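Local coordinates for protein aminotransferase class I and II (Anaerococcus prevotii, PDB 4EMY) that binds pyridoxal 5'-phosphate and probably works as a homodimeric class I transaminase, moving amino groups between substrates, at residues Ile40-Gly45 with Ile378-Ser383; Asp176-Ala181 with Lys215-Thr220; Phe207-Ala212 with Asn246-Leu251. One frame throughout, in Å; residues are numbered along the deposited sequence.

Contact 1: Ile40-Gly45 with Ile378-Ser383; sequences INAALG and IFTIPS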
loop_
_atom_site.group_PDB
_atom_site.type_symbol
_atom_site.label_atom_id
_atom_site.label_comp_id
_atom_site.label_asym_id
_atom_site.label_seq_id
_atom_site.Cartn_x
_atom_site.Cartn_y
_atom_site.Cartn_z
ATOM N N ILE A 40 -25.275 1.150 -22.270
ATOM C CA ILE A 40 -25.033 2.301 -21.406
ATOM C C ILE A 40 -24.339 1.832 -20.118
ATOM O O ILE A 40 -24.991 1.420 -19.151
ATOM C CB ILE A 40 -26.338 3.088 -21.127
ATOM C CG1 ILE A 40 -26.879 3.684 -22.431
ATOM C CG2 ILE A 40 -26.106 4.194 -20.102
ATOM C CD1 ILE A 40 -28.300 4.197 -22.351
ATOM N N ASN A 41 -23.007 1.889 -20.127
ATOM C CA ASN A 41 -22.186 1.402 -19.019
ATOM C C ASN A 41 -21.959 2.472 -17.948
ATOM O O ASN A 41 -20.995 3.241 -18.018
ATOM C CB ASN A 41 -20.847 0.883 -19.555
ATOM C CG ASN A 41 -20.005 0.186 -18.496
ATOM O OD1 ASN A 41 -20.421 -0.013 -17.348
ATOM N ND2 ASN A 41 -18.799 -0.200 -18.892
ATOM N N ALA A 42 -22.846 2.499 -16.957
ATOM C CA ALA A 42 -22.834 3.532 -15.933
ATOM C C ALA A 42 -22.566 2.939 -14.548
ATOM O O ALA A 42 -23.225 3.290 -13.565
ATOM C CB ALA A 42 -24.153 4.281 -15.955
ATOM N N ALA A 43 -21.570 2.059 -14.479
ATOM C CA ALA A 43 -21.326 1.238 -13.294
ATOM C C ALA A 43 -20.223 1.763 -12.369
ATOM O O ALA A 43 -20.478 2.032 -11.191
ATOM C CB ALA A 43 -21.039 -0.199 -13.703
ATOM N N LEU A 44 -19.009 1.909 -12.901
ATOM C CA LEU A 44 -17.833 2.208 -12.074
ATOM C C LEU A 44 -17.303 3.636 -12.194
ATOM O O LEU A 44 -17.457 4.294 -13.223
ATOM C CB LEU A 44 -16.705 1.206 -12.348
ATOM C CG LEU A 44 -16.968 -0.290 -12.147
ATOM C CD1 LEU A 44 -15.690 -1.071 -12.407
ATOM C CD2 LEU A 44 -17.508 -0.594 -10.760
ATOM N N GLY A 45 -16.659 4.091 -11.120
ATOM C CA GLY A 45 -16.141 5.449 -11.018
ATOM C C GLY A 45 -14.801 5.681 -11.693
ATOM O O GLY A 45 -13.779 5.866 -11.030
ATOM N N ILE A 378 -28.515 -1.587 -19.746
ATOM C CA ILE A 378 -28.308 -0.429 -18.880
ATOM C C ILE A 378 -27.828 -0.889 -17.504
ATOM O O ILE A 378 -28.582 -1.481 -16.720
ATOM C CB ILE A 378 -29.561 0.474 -18.775
ATOM C CG1 ILE A 378 -29.875 1.099 -20.136
ATOM C CG2 ILE A 378 -29.332 1.592 -17.771
ATOM C CD1 ILE A 378 -31.240 1.747 -20.231
ATOM N N PHE A 379 -26.561 -0.599 -17.222
ATOM C CA PHE A 379 -25.902 -1.095 -16.027
ATOM C C PHE A 379 -25.621 0.014 -15.026
ATOM O O PHE A 379 -25.028 1.045 -15.363
ATOM C CB PHE A 379 -24.623 -1.835 -16.407
ATOM C CG PHE A 379 -24.858 -2.973 -17.347
ATOM C CD1 PHE A 379 -24.773 -2.787 -18.721
ATOM C CD2 PHE A 379 -25.202 -4.229 -16.860
ATOM C CE1 PHE A 379 -25.011 -3.837 -19.591
ATOM C CE2 PHE A 379 -25.442 -5.284 -17.725
ATOM C CZ PHE A 379 -25.343 -5.087 -19.092
ATOM N N THR A 380 -26.078 -0.211 -13.799
ATOM C CA THR A 380 -25.878 0.717 -12.696
ATOM C C THR A 380 -25.697 -0.103 -11.429
ATOM O O THR A 380 -25.889 -1.318 -11.454
ATOM C CB THR A 380 -27.091 1.646 -12.531
ATOM O OG1 THR A 380 -28.286 0.860 -12.564
ATOM C CG2 THR A 380 -27.146 2.685 -13.644
ATOM N N ILE A 381 -25.329 0.550 -10.329
ATOM C CA ILE A 381 -25.102 -0.153 -9.062
ATOM C C ILE A 381 -26.269 0.041 -8.089
ATOM O O ILE A 381 -26.564 1.171 -7.692
ATOM C CB ILE A 381 -23.767 0.263 -8.390
ATOM C CG1 ILE A 381 -22.589 0.192 -9.380
ATOM C CG2 ILE A 381 -23.499 -0.578 -7.149
ATOM C CD1 ILE A 381 -22.340 -1.158 -10.021
ATOM N N PRO A 382 -26.940 -1.064 -7.713
ATOM C CA PRO A 382 -28.050 -1.039 -6.767
ATOM C C PRO A 382 -27.606 -1.080 -5.313
ATOM O O PRO A 382 -26.566 -1.662 -4.995
ATOM C CB PRO A 382 -28.791 -2.333 -7.084
ATOM C CG PRO A 382 -27.719 -3.262 -7.535
ATOM C CD PRO A 382 -26.746 -2.406 -8.295
ATOM N N SER A 383 -28.397 -0.469 -4.437
ATOM C CA SER A 383 -28.230 -0.639 -2.998
ATOM C C SER A 383 -29.581 -0.513 -2.300
ATOM O O SER A 383 -30.587 -0.178 -2.938
ATOM C CB SER A 383 -27.236 0.378 -2.438
ATOM O OG SER A 383 -27.741 1.694 -2.556
#
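Ile-40 and Ile-378 lie side by side on one face of a short parallel strand pair, both side chains pointing the same way. Each has CG1 beside its backbone N and CG2 anti to it (chi1 -64° and -65°), and the matching shapes bring Ile-40 CD1 alongside Ile-378 CG1 at 4.1 Å. Leu-402 of helix 399-411 closes over both. The other face carries Asn-41 and Phe-379, which rest on Ala-27 of helix 19-34. Two backbone bonds tie the strands: Phe-379 N to Ile-40 O, 3.2 Å and nearly straight, and the more bent Ala-42 N to Phe-379 O, 3.1 Å with 136° at the hydrogen. Beyond them the pairing gives way to side-chain contacts. Ala-42 CB meets the methyl CG2 of Thr-380 at 4.1 Å, and the CG1-CD1 branch of Ile-381 turns to the other segment, CD1 4.0 Å from Ala-43 CB. Ala-43 O, beside Ile-381 CG1, is satisfied by Arg-388. Ile-381 itself lies about 8 Å, side chain to side chain, from the cofactor-binding Asn-190. A strand from near the N-terminus paired with one from near the C-terminus is consistent with the small domain of fold-type I aminotransferases, here packed between helices.

Contact 2: Asp176-Ala181 with Lys215-Thr220; sequences DSDRIA and KDKKIT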
loop_
_atom_site.group_PDB
_atom_site.type_symbol
_atom_site.label_atom_id
_atom_site.label_comp_id
_atom_site.label_asym_id
_atom_site.label_seq_id
_atom_site.Cartn_x
_atom_site.Cartn_y
_atom_site.Cartn_z
ATOM N N ASP A 176 -21.063 6.407 24.968
ATOM C CA ASP A 176 -20.674 5.010 25.079
ATOM C C ASP A 176 -19.150 4.842 25.085
ATOM O O ASP A 176 -18.639 3.777 25.442
ATOM C CB ASP A 176 -21.299 4.205 23.933
ATOM C CG ASP A 176 -22.825 4.176 23.993
ATOM O OD1 ASP A 176 -23.440 5.182 24.411
ATOM O OD2 ASP A 176 -23.416 3.143 23.611
ATOM N N SER A 177 -18.431 5.894 24.693
ATOM C CA SER A 177 -16.979 5.828 24.552
ATOM C C SER A 177 -16.294 7.181 24.741
ATOM O O SER A 177 -16.848 8.219 24.381
ATOM C CB SER A 177 -16.605 5.253 23.184
ATOM O OG SER A 177 -15.202 5.097 23.078
ATOM N N ASP A 178 -15.085 7.156 25.297
ATOM C CA ASP A 178 -14.280 8.361 25.465
ATOM C C ASP A 178 -13.594 8.770 24.164
ATOM O O ASP A 178 -13.083 9.885 24.047
ATOM C CB ASP A 178 -13.237 8.168 26.569
ATOM C CG ASP A 178 -13.828 8.280 27.971
ATOM O OD1 ASP A 178 -15.030 8.607 28.099
ATOM O OD2 ASP A 178 -13.087 8.045 28.954
ATOM N N ARG A 179 -13.576 7.875 23.184
ATOM C CA ARG A 179 -12.922 8.157 21.914
ATOM C C ARG A 179 -13.879 7.857 20.779
ATOM O O ARG A 179 -14.483 6.786 20.748
ATOM C CB ARG A 179 -11.644 7.328 21.787
ATOM C CG ARG A 179 -10.869 7.529 20.498
ATOM C CD ARG A 179 -9.499 6.876 20.594
ATOM N NE ARG A 179 -8.502 7.774 21.167
ATOM C CZ ARG A 179 -7.514 7.388 21.972
ATOM N NH1 ARG A 179 -7.387 6.113 22.323
ATOM N NH2 ARG A 179 -6.656 8.284 22.446
ATOM N N ILE A 180 -14.043 8.813 19.868
ATOM C CA ILE A 180 -14.924 8.621 18.712
ATOM C C ILE A 180 -14.319 9.170 17.418
ATOM O O ILE A 180 -13.271 9.815 17.436
ATOM C CB ILE A 180 -16.333 9.235 18.916
ATOM C CG1 ILE A 180 -16.282 10.762 18.838
ATOM C CG2 ILE A 180 -16.984 8.742 20.207
ATOM C CD1 ILE A 180 -17.517 11.362 18.204
ATOM N N ALA A 181 -14.981 8.904 16.296
ATOM C CA ALA A 181 -14.565 9.469 15.017
ATOM C C ALA A 181 -15.744 9.729 14.092
ATOM O O ALA A 181 -16.652 8.906 13.979
ATOM C CB ALA A 181 -13.545 8.569 14.337
ATOM N N LYS A 215 -13.049 17.394 28.200
ATOM C CA LYS A 215 -11.653 17.072 27.925
ATOM C C LYS A 215 -11.263 15.634 28.307
ATOM O O LYS A 215 -10.085 15.280 28.298
ATOM C CB LYS A 215 -10.728 18.116 28.567
ATOM C CG LYS A 215 -10.934 19.540 28.042
ATOM C CD LYS A 215 -10.315 19.785 26.666
ATOM C CE LYS A 215 -8.793 19.890 26.757
ATOM N NZ LYS A 215 -8.134 20.480 25.552
ATOM N N ASP A 216 -12.264 14.818 28.631
ATOM C CA ASP A 216 -12.093 13.371 28.762
ATOM C C ASP A 216 -12.343 12.680 27.424
ATOM O O ASP A 216 -11.968 11.522 27.226
ATOM C CB ASP A 216 -13.051 12.815 29.816
ATOM C CG ASP A 216 -12.505 12.938 31.222
ATOM O OD1 ASP A 216 -11.273 13.104 31.377
ATOM O OD2 ASP A 216 -13.306 12.855 32.180
ATOM N N LYS A 217 -12.981 13.402 26.510
ATOM C CA LYS A 217 -13.373 12.855 25.221
ATOM C C LYS A 217 -12.396 13.274 24.130
ATOM O O LYS A 217 -11.929 14.412 24.115
ATOM C CB LYS A 217 -14.795 13.304 24.874
ATOM C CG LYS A 217 -15.824 12.999 25.952
ATOM C CD LYS A 217 -16.204 11.525 25.980
ATOM C CE LYS A 217 -17.041 11.194 27.208
ATOM N NZ LYS A 217 -17.424 9.755 27.288
ATOM N N LYS A 218 -12.077 12.347 23.233
ATOM C CA LYS A 218 -11.218 12.643 22.088
ATOM C C LYS A 218 -11.973 12.363 20.800
ATOM O O LYS A 218 -12.535 11.280 20.628
ATOM C CB LYS A 218 -9.915 11.843 22.148
ATOM C CG LYS A 218 -8.905 12.411 23.133
ATOM C CD LYS A 218 -7.752 11.452 23.384
ATOM C CE LYS A 218 -7.140 11.668 24.765
ATOM N NZ LYS A 218 -6.434 12.976 24.906
ATOM N N ILE A 219 -12.005 13.346 19.907
ATOM C CA ILE A 219 -12.785 13.232 18.678
ATOM C C ILE A 219 -11.898 13.430 17.458
ATOM O O ILE A 219 -11.076 14.346 17.430
ATOM C CB ILE A 219 -13.937 14.258 18.651
ATOM C CG1 ILE A 219 -14.784 14.151 19.925
ATOM C CG2 ILE A 219 -14.803 14.076 17.408
ATOM C CD1 ILE A 219 -15.491 15.429 20.299
ATOM N N THR A 220 -12.060 12.565 16.460
ATOM C CA THR A 220 -11.379 12.742 15.177
ATOM C C THR A 220 -12.371 12.884 14.017
ATOM O O THR A 220 -13.211 12.012 13.798
ATOM C CB THR A 220 -10.369 11.611 14.899
ATOM O OG1 THR A 220 -9.408 11.571 15.959
ATOM C CG2 THR A 220 -9.634 11.841 13.588
#
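Ile-180 and Ile-219 form the close-packed side of this parallel strand pair: they lie alongside each other, pointing the same way, with Ile-180 CG1 3.9 Å from Ile-219 CG1. Ile-180 sets CG1 between its backbone N and carbonyl carbon (chi1 73°), which swings that branch toward its neighbour. The backbones are joined by Lys-218 N to Asp-178 O at 2.8 Å, Ile-180 N to Lys-218 O at 3.0 Å and Thr-220 N to Ile-180 O at 3.2 Å. The turns just before the strands are more open to solvent, with Asp-178 and Asp-216 exposed. There Lys-217, bent at chi2 (-76°), crosses Asp-178 at about a right angle and its NZ makes a salt bridge of 2.8 Å with Asp-178 OD1, besides a weak bond to Ser-177 O. On the face of Arg-179 and Lys-218, NH2 of Arg-179 lies obliquely 3.5 Å from Lys-218 CD, while Lys-218 NZ turns away to Met-4 O of the second subunit. The two strands belong to a beta-alpha-beta unit in the central mixed sheet. Helix 198-211 connects them, Ile-174 of helix 163-176 packs on both isoleucines, and strands 127-131 and 251-258 flank the pair.

Contact 3: Phe207-Ala212 with Asn246-Leu251; sequences FLKEKA and NLPRNL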
loop_
_atom_site.group_PDB
_atom_site.type_symbol
_atom_site.label_atom_id
_atom_site.label_comp_id
_atom_site.label_asym_id
_atom_site.label_seq_id
_atom_site.Cartn_x
_atom_site.Cartn_y
_atom_site.Cartn_z
ATOM N N PHE A 207 -20.692 22.011 16.507
ATOM C CA PHE A 207 -21.224 20.977 17.377
ATOM C C PHE A 207 -20.116 20.133 18.000
ATOM O O PHE A 207 -20.150 19.851 19.197
ATOM C CB PHE A 207 -22.214 20.095 16.624
ATOM C CG PHE A 207 -22.824 19.024 17.472
ATOM C CD1 PHE A 207 -23.756 19.346 18.452
ATOM C CD2 PHE A 207 -22.462 17.696 17.298
ATOM C CE1 PHE A 207 -24.323 18.361 19.243
ATOM C CE2 PHE A 207 -23.022 16.705 18.085
ATOM C CZ PHE A 207 -23.958 17.037 19.057
ATOM N N LEU A 208 -19.139 19.733 17.187
ATOM C CA LEU A 208 -18.006 18.936 17.667
ATOM C C LEU A 208 -17.101 19.739 18.603
ATOM O O LEU A 208 -16.403 19.160 19.433
ATOM C CB LEU A 208 -17.200 18.349 16.501
ATOM C CG LEU A 208 -17.880 17.362 15.538
ATOM C CD1 LEU A 208 -17.035 17.189 14.286
ATOM C CD2 LEU A 208 -18.164 16.012 16.180
ATOM N N LYS A 209 -17.125 21.066 18.468
ATOM C CA LYS A 209 -16.456 21.962 19.407
ATOM C C LYS A 209 -17.116 21.886 20.779
ATOM O O LYS A 209 -16.429 21.922 21.803
ATOM C CB LYS A 209 -16.495 23.404 18.912
ATOM C CG LYS A 209 -15.356 23.808 17.997
ATOM C CD LYS A 209 -15.458 25.290 17.659
ATOM C CE LYS A 209 -14.583 25.666 16.473
ATOM N NZ LYS A 209 -14.767 27.082 16.039
ATOM N N GLU A 210 -18.445 21.789 20.794
ATOM C CA GLU A 210 -19.202 21.647 22.041
ATOM C C GLU A 210 -18.856 20.345 22.762
ATOM O O GLU A 210 -18.715 20.320 23.985
ATOM C CB GLU A 210 -20.709 21.706 21.780
ATOM C CG GLU A 210 -21.232 23.065 21.342
ATOM C CD GLU A 210 -22.727 23.052 21.079
ATOM O OE1 GLU A 210 -23.501 22.832 22.039
ATOM O OE2 GLU A 210 -23.130 23.261 19.910
ATOM N N LYS A 211 -18.724 19.273 21.989
ATOM C CA LYS A 211 -18.358 17.965 22.508
ATOM C C LYS A 211 -16.927 17.975 23.023
ATOM O O LYS A 211 -16.621 17.354 24.041
ATOM C CB LYS A 211 -18.510 16.921 21.410
ATOM C CG LYS A 211 -19.873 16.916 20.746
ATOM C CD LYS A 211 -20.852 16.087 21.550
ATOM C CE LYS A 211 -22.203 16.763 21.631
ATOM N NZ LYS A 211 -22.258 17.788 22.707
ATOM N N ALA A 212 -16.059 18.701 22.323
ATOM C CA ALA A 212 -14.652 18.818 22.700
ATOM C C ALA A 212 -14.427 19.619 23.988
ATOM O O ALA A 212 -13.306 19.680 24.498
ATOM C CB ALA A 212 -13.837 19.401 21.552
ATOM N N ASN A 246 -7.826 26.575 14.435
ATOM C CA ASN A 246 -7.901 26.784 15.892
ATOM C C ASN A 246 -8.960 25.956 16.613
ATOM O O ASN A 246 -9.763 26.477 17.386
ATOM C CB ASN A 246 -8.063 28.272 16.201
ATOM C CG ASN A 246 -6.967 29.110 15.572
ATOM O OD1 ASN A 246 -7.227 29.941 14.695
ATOM N ND2 ASN A 246 -5.727 28.876 15.997
ATOM N N LEU A 247 -8.956 24.660 16.330
ATOM C CA LEU A 247 -9.858 23.718 16.965
ATOM C C LEU A 247 -9.214 23.221 18.247
ATOM O O LEU A 247 -7.989 23.127 18.312
ATOM C CB LEU A 247 -10.151 22.553 16.021
ATOM C CG LEU A 247 -11.461 22.552 15.224
ATOM C CD1 LEU A 247 -11.806 23.901 14.610
ATOM C CD2 LEU A 247 -11.399 21.484 14.147
ATOM N N PRO A 248 -10.027 22.917 19.277
ATOM C CA PRO A 248 -9.464 22.461 20.552
ATOM C C PRO A 248 -8.535 21.252 20.403
ATOM O O PRO A 248 -8.784 20.366 19.585
ATOM C CB PRO A 248 -10.701 22.097 21.394
ATOM C CG PRO A 248 -11.873 22.186 20.477
ATOM C CD PRO A 248 -11.487 23.095 19.357
ATOM N N ARG A 249 -7.467 21.248 21.194
ATOM C CA ARG A 249 -6.484 20.167 21.244
ATOM C C ARG A 249 -7.076 18.772 20.989
ATOM O O ARG A 249 -6.518 17.988 20.220
ATOM C CB ARG A 249 -5.740 20.233 22.589
ATOM C CG ARG A 249 -4.794 19.079 22.892
ATOM C CD ARG A 249 -3.770 19.448 23.963
ATOM N NE ARG A 249 -2.731 20.346 23.444
ATOM C CZ ARG A 249 -2.559 21.619 23.809
ATOM N NH1 ARG A 249 -3.343 22.183 24.729
ATOM N NH2 ARG A 249 -1.581 22.330 23.259
ATOM N N ASN A 250 -8.219 18.486 21.611
ATOM C CA ASN A 250 -8.856 17.164 21.533
ATOM C C ASN A 250 -9.792 16.944 20.331
ATOM O O ASN A 250 -10.516 15.943 20.273
ATOM C CB ASN A 250 -9.589 16.855 22.842
ATOM C CG ASN A 250 -10.673 17.868 23.159
ATOM O OD1 ASN A 250 -10.487 19.075 22.995
ATOM N ND2 ASN A 250 -11.814 17.377 23.622
ATOM N N LEU A 251 -9.785 17.877 19.384
ATOM C CA LEU A 251 -10.546 17.714 18.152
ATOM C C LEU A 251 -9.603 17.697 16.958
ATOM O O LEU A 251 -9.294 18.738 16.371
ATOM C CB LEU A 251 -11.610 18.806 18.002
ATOM C CG LEU A 251 -12.598 18.715 16.828
ATOM C CD1 LEU A 251 -13.356 17.396 16.821
ATOM C CD2 LEU A 251 -13.577 19.879 16.864
#
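Asn-250 places CG between its backbone N and carbonyl carbon (chi1 60°), a turn that carries its amide to the end of helix 198-211, where ND2 gives a hydrogen bond of 2.9 Å to Ala-212 O. Ala-212 O lies close to the amide plane of Asn-250, but the donor approaches well to one side of the carbonyl direction, with a C=O...N angle of 108°. Leu-251 differs, with CG anti to the backbone N (chi1 -174°), and this sends the two methyls to the helix, CD2 resting 3.9 Å from Leu-208 CB. The methyl of Ala-212 points into the loop and is met by the ring of Pro-248, where Pro-248 CG is 3.6 Å from Ala-212 CB. Pro-248 opens a type I beta turn running to Leu-251, closed by Leu-251 N bonding to Pro-248 O at 2.7 Å. This turn leads into strand 251-258, so the contact fastens the crossover helix of a beta-alpha-beta unit to the entry of the next strand of the central sheet. Asn-250 ND2 also bonds to Lys-217 O, so one amide nitrogen holds both ends of the connection from helix 198-211 to strand 218-224. Replacing Asn-250 with an alanine is likely to leave the carbonyls of Ala-212 and Lys-217 without their shared donor and let the turn shift against the helix end. On the partly exposed side, Lys-209, extended beyond CG, crosses Leu-247 and Pro-248 at about right angles, its CE 3.8 Å from Leu-247 CD1. Nearer the sheet, Ile-219 packs against both Leu-208 and Leu-251.

Contacts 2 and 3 are neighbours, their centres 10 Å apart, whereas the centre of contact 1 is about 38 and 40 Å from theirs, across the centre of the chain. In sequence, contact 1 closes a long loop that holds the other two, whose segments alternate: strand 179-184, helix 198-211, strand 218-224 and the turn before strand 251-258. These two therefore join successive strands of the central mixed sheet and the helix packed on it, and they share a backbone bond from Ile-219 N to Asn-250 O of 3.0 Å. Contact 1 instead brings chain regions 333 residues apart together in a separate small sheet. Of the three, it lies nearest the cofactor pocket.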